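Local coordinates for protein RNA-dependent RNA polymerase (PDB 6DX3) that probably removes ubiquitin from conjugates through the viral ovarian tumor (vOTU) cysteine protease domain of the polymerase protein, at residues A112-Y117 and E140-M145. Numbering follows the deposited sequence.
Sequences AKVTVY and ESINIM
The one parallel pairing in the mixed vOTU sheet, between strands 116-121 and 142-147, begins here, V116 pairing with I142 and Y117 with N143. Three backbone bonds set the register: I142 N donates to T115 O, Y117 N to I142 O (2.6 Å), and I144 N to Y117 O. A water accepts from T115 N and donates to E140 O, bridging the two backbones just before the strands pair.

On the face carrying V116 and I142, the CD1 tip of I142 meets V114 CG2 at 3.9 Å, the two side chains crossing at about a right angle, while V116 CG2 lies 4.0 Å from I142 CB. On the face of Y117 and N143, the two side chains run alongside each other, ring and amide planes 41° apart, and N143 OD1 comes 3.2 Å from Y117 CB. With chi1 at -54°, S141 OG stands beside its own backbone N, where it packs against T115 CB at 3.2 Å and also lies at the Y117 ring edge, 3.5 Å from CE2.

The polar ends are held by neighbours: Y117 OH bonds to D136 O, T115 OG1 to D136 N, S141 OG to P137 O, and N143 OD1 to W119 NE1. Helix 40-49 covers the aliphatic face through M49 and L41, whereas strands 126-133 and 150-156 flank the pair within the sheet.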
ATOM      1  N   ALA A 112      -0.550   1.431  11.856  1.00 27.66           N
ATOM      2  CA  ALA A 112       0.249   0.253  12.164  1.00 27.90           C
ATOM      3  C   ALA A 112       1.721   0.565  12.400  1.00 26.02           C
ATOM      4  O   ALA A 112       2.458  -0.330  12.825  1.00 28.36           O
ATOM      5  CB  ALA A 112       0.122  -0.774  11.037  1.00 27.80           C
ATOM      6  N   LYS A 113       2.164   1.793  12.139  1.00 32.04           N
ATOM      7  CA  LYS A 113       3.571   2.167  12.274  1.00 32.15           C
ATOM      8  C   LYS A 113       4.463   1.198  11.499  1.00 31.28           C
ATOM      9  O   LYS A 113       5.415   0.620  12.029  1.00 31.84           O
ATOM     10  CB  LYS A 113       3.984   2.241  13.745  1.00 35.51           C
ATOM     11  CG  LYS A 113       3.510   3.496  14.460  1.00 38.20           C
ATOM     12  CD  LYS A 113       3.624   3.353  15.965  1.00 42.79           C
ATOM     13  CE  LYS A 113       2.254   3.257  16.614  1.00 46.23           C
ATOM     14  NZ  LYS A 113       1.423   2.197  15.977  1.00 45.92           N
ATOM     15  N   VAL A 114       4.121   1.003  10.229  1.00 30.43           N
ATOM     16  CA  VAL A 114       4.874   0.149   9.321  1.00 30.61           C
ATOM     17  C   VAL A 114       5.047   0.900   8.011  1.00 27.88           C
ATOM     18  O   VAL A 114       4.154   1.644   7.591  1.00 27.26           O
ATOM     19  CB  VAL A 114       4.172  -1.211   9.098  1.00 31.94           C
ATOM     20  CG1 VAL A 114       2.800  -1.013   8.462  1.00 30.85           C
ATOM     21  CG2 VAL A 114       5.033  -2.133   8.240  1.00 31.49           C
ATOM     22  N   THR A 115       6.199   0.723   7.376  1.00 26.81           N
ATOM     23  CA  THR A 115       6.493   1.391   6.118  1.00 26.83           C
ATOM     24  C   THR A 115       5.958   0.562   4.959  1.00 26.12           C
ATOM     25  O   THR A 115       6.061  -0.668   4.960  1.00 25.33           O
ATOM     26  CB  THR A 115       7.998   1.614   5.969  1.00 26.60           C
ATOM     27  OG1 THR A 115       8.470   2.433   7.047  1.00 27.32           O
ATOM     28  CG2 THR A 115       8.315   2.298   4.651  1.00 25.91           C
ATOM     29  N   VAL A 116       5.364   1.242   3.979  1.00 24.19           N
ATOM     30  CA  VAL A 116       4.794   0.593   2.804  1.00 23.57           C
ATOM     31  C   VAL A 116       5.364   1.245   1.554  1.00 23.69           C
ATOM     32  O   VAL A 116       5.304   2.470   1.404  1.00 24.03           O
ATOM     33  CB  VAL A 116       3.255   0.667   2.790  1.00 24.29           C
ATOM     34  CG1 VAL A 116       2.711   0.002   1.531  1.00 23.30           C
ATOM     35  CG2 VAL A 116       2.674   0.011   4.036  1.00 26.55           C
ATOM     36  N   TYR A 117       5.916   0.426   0.664  1.00 23.10           N
ATOM     37  CA  TYR A 117       6.319   0.851  -0.669  1.00 23.84           C
ATOM     38  C   TYR A 117       5.216   0.471  -1.646  1.00 24.11           C
ATOM     39  O   TYR A 117       4.720  -0.660  -1.612  1.00 25.58           O
ATOM     40  CB  TYR A 117       7.631   0.190  -1.096  1.00 24.73           C
ATOM     41  CG  TYR A 117       8.876   0.644  -0.362  1.00 26.10           C
ATOM     42  CD1 TYR A 117       9.986   1.093  -1.064  1.00 27.15           C
ATOM     43  CD2 TYR A 117       8.954   0.595   1.024  1.00 26.51           C
ATOM     44  CE1 TYR A 117      11.131   1.498  -0.407  1.00 28.40           C
ATOM     45  CE2 TYR A 117      10.094   0.999   1.690  1.00 27.96           C
ATOM     46  CZ  TYR A 117      11.179   1.449   0.969  1.00 29.02           C
ATOM     47  OH  TYR A 117      12.321   1.852   1.623  1.00 30.10           O
ATOM     48  N   GLU A 140      12.684  -4.373   4.947  1.00 38.66           N
ATOM     49  CA  GLU A 140      11.962  -4.486   6.210  1.00 38.96           C
ATOM     50  C   GLU A 140      10.637  -3.737   6.182  1.00 36.30           C
ATOM     51  O   GLU A 140      10.111  -3.369   7.238  1.00 37.26           O
ATOM     52  CB  GLU A 140      12.830  -3.994   7.368  1.00 41.78           C
ATOM     53  CG  GLU A 140      13.787  -2.885   7.000  1.00 43.65           C
ATOM     54  CD  GLU A 140      14.882  -2.710   8.027  1.00 47.68           C
ATOM     55  OE1 GLU A 140      14.617  -2.093   9.081  1.00 49.29           O
ATOM     56  OE2 GLU A 140      16.006  -3.198   7.784  1.00 49.70           O
ATOM     57  N   SER A 141      10.092  -3.502   4.993  1.00 32.46           N
ATOM     58  CA  SER A 141       8.823  -2.819   4.808  1.00 29.67           C
ATOM     59  C   SER A 141       7.882  -3.700   3.995  1.00 27.76           C
ATOM     60  O   SER A 141       8.268  -4.746   3.467  1.00 27.21           O
ATOM     61  CB  SER A 141       9.018  -1.470   4.105  1.00 29.48           C
ATOM     62  OG  SER A 141       9.973  -0.670   4.781  1.00 31.54           O
ATOM     63  N   ILE A 142       6.638  -3.257   3.894  1.00 26.96           N
ATOM     64  CA  ILE A 142       5.655  -3.895   3.028  1.00 26.88           C
ATOM     65  C   ILE A 142       5.796  -3.316   1.628  1.00 27.44           C
ATOM     66  O   ILE A 142       5.775  -2.094   1.443  1.00 28.72           O
ATOM     67  CB  ILE A 142       4.230  -3.691   3.566  1.00 26.58           C
ATOM     68  CG1 ILE A 142       4.064  -4.404   4.914  1.00 25.74           C
ATOM     69  CG2 ILE A 142       3.206  -4.178   2.550  1.00 26.21           C
ATOM     70  CD1 ILE A 142       2.811  -4.008   5.657  1.00 25.22           C
ATOM     71  N   ASN A 143       5.952  -4.190   0.640  1.00 26.68           N
ATOM     72  CA  ASN A 143       6.014  -3.787  -0.758  1.00 24.32           C
ATOM     73  C   ASN A 143       4.788  -4.324  -1.481  1.00 24.64           C
ATOM     74  O   ASN A 143       4.474  -5.514  -1.378  1.00 25.65           O
ATOM     75  CB  ASN A 143       7.296  -4.294  -1.420  1.00 24.87           C
ATOM     76  CG  ASN A 143       8.545  -3.709  -0.791  1.00 27.66           C
ATOM     77  OD1 ASN A 143       9.068  -2.693  -1.252  1.00 27.85           O
ATOM     78  ND2 ASN A 143       9.032  -4.346   0.270  1.00 27.48           N
ATOM     79  N   ILE A 144       4.087  -3.439  -2.192  1.00 24.31           N
ATOM     80  CA  ILE A 144       2.939  -3.821  -3.001  1.00 23.96           C
ATOM     81  C   ILE A 144       3.108  -3.229  -4.394  1.00 25.53           C
ATOM     82  O   ILE A 144       3.864  -2.279  -4.605  1.00 26.10           O
ATOM     83  CB  ILE A 144       1.593  -3.381  -2.383  1.00 22.11           C
ATOM     84  CG1 ILE A 144       1.494  -1.860  -2.317  1.00 18.88           C
ATOM     85  CG2 ILE A 144       1.407  -3.977  -0.996  1.00 22.74           C
ATOM     86  CD1 ILE A 144       0.184  -1.376  -1.751  1.00 16.68           C
ATOM     87  N   MET A 145       2.387  -3.811  -5.351  1.00 26.26           N
ATOM     88  CA  MET A 145       2.508  -3.469  -6.762  1.00 26.07           C
ATOM     89  C   MET A 145       1.185  -2.900  -7.251  1.00 23.83           C
ATOM     90  O   MET A 145       0.154  -3.580  -7.193  1.00 22.85           O
ATOM     91  CB  MET A 145       2.905  -4.697  -7.588  1.00 28.11           C
ATOM     92  CG  MET A 145       3.386  -4.393  -9.006  1.00 31.33           C
ATOM     93  SD  MET A 145       4.020  -5.874  -9.828  1.00 34.50           S
ATOM     94  CE  MET A 145       3.787  -5.459 -11.546  1.00 35.39           C
TER
HETATM   95  O   HOH W   1       8.195  -1.310   8.491  1.00 31.67           O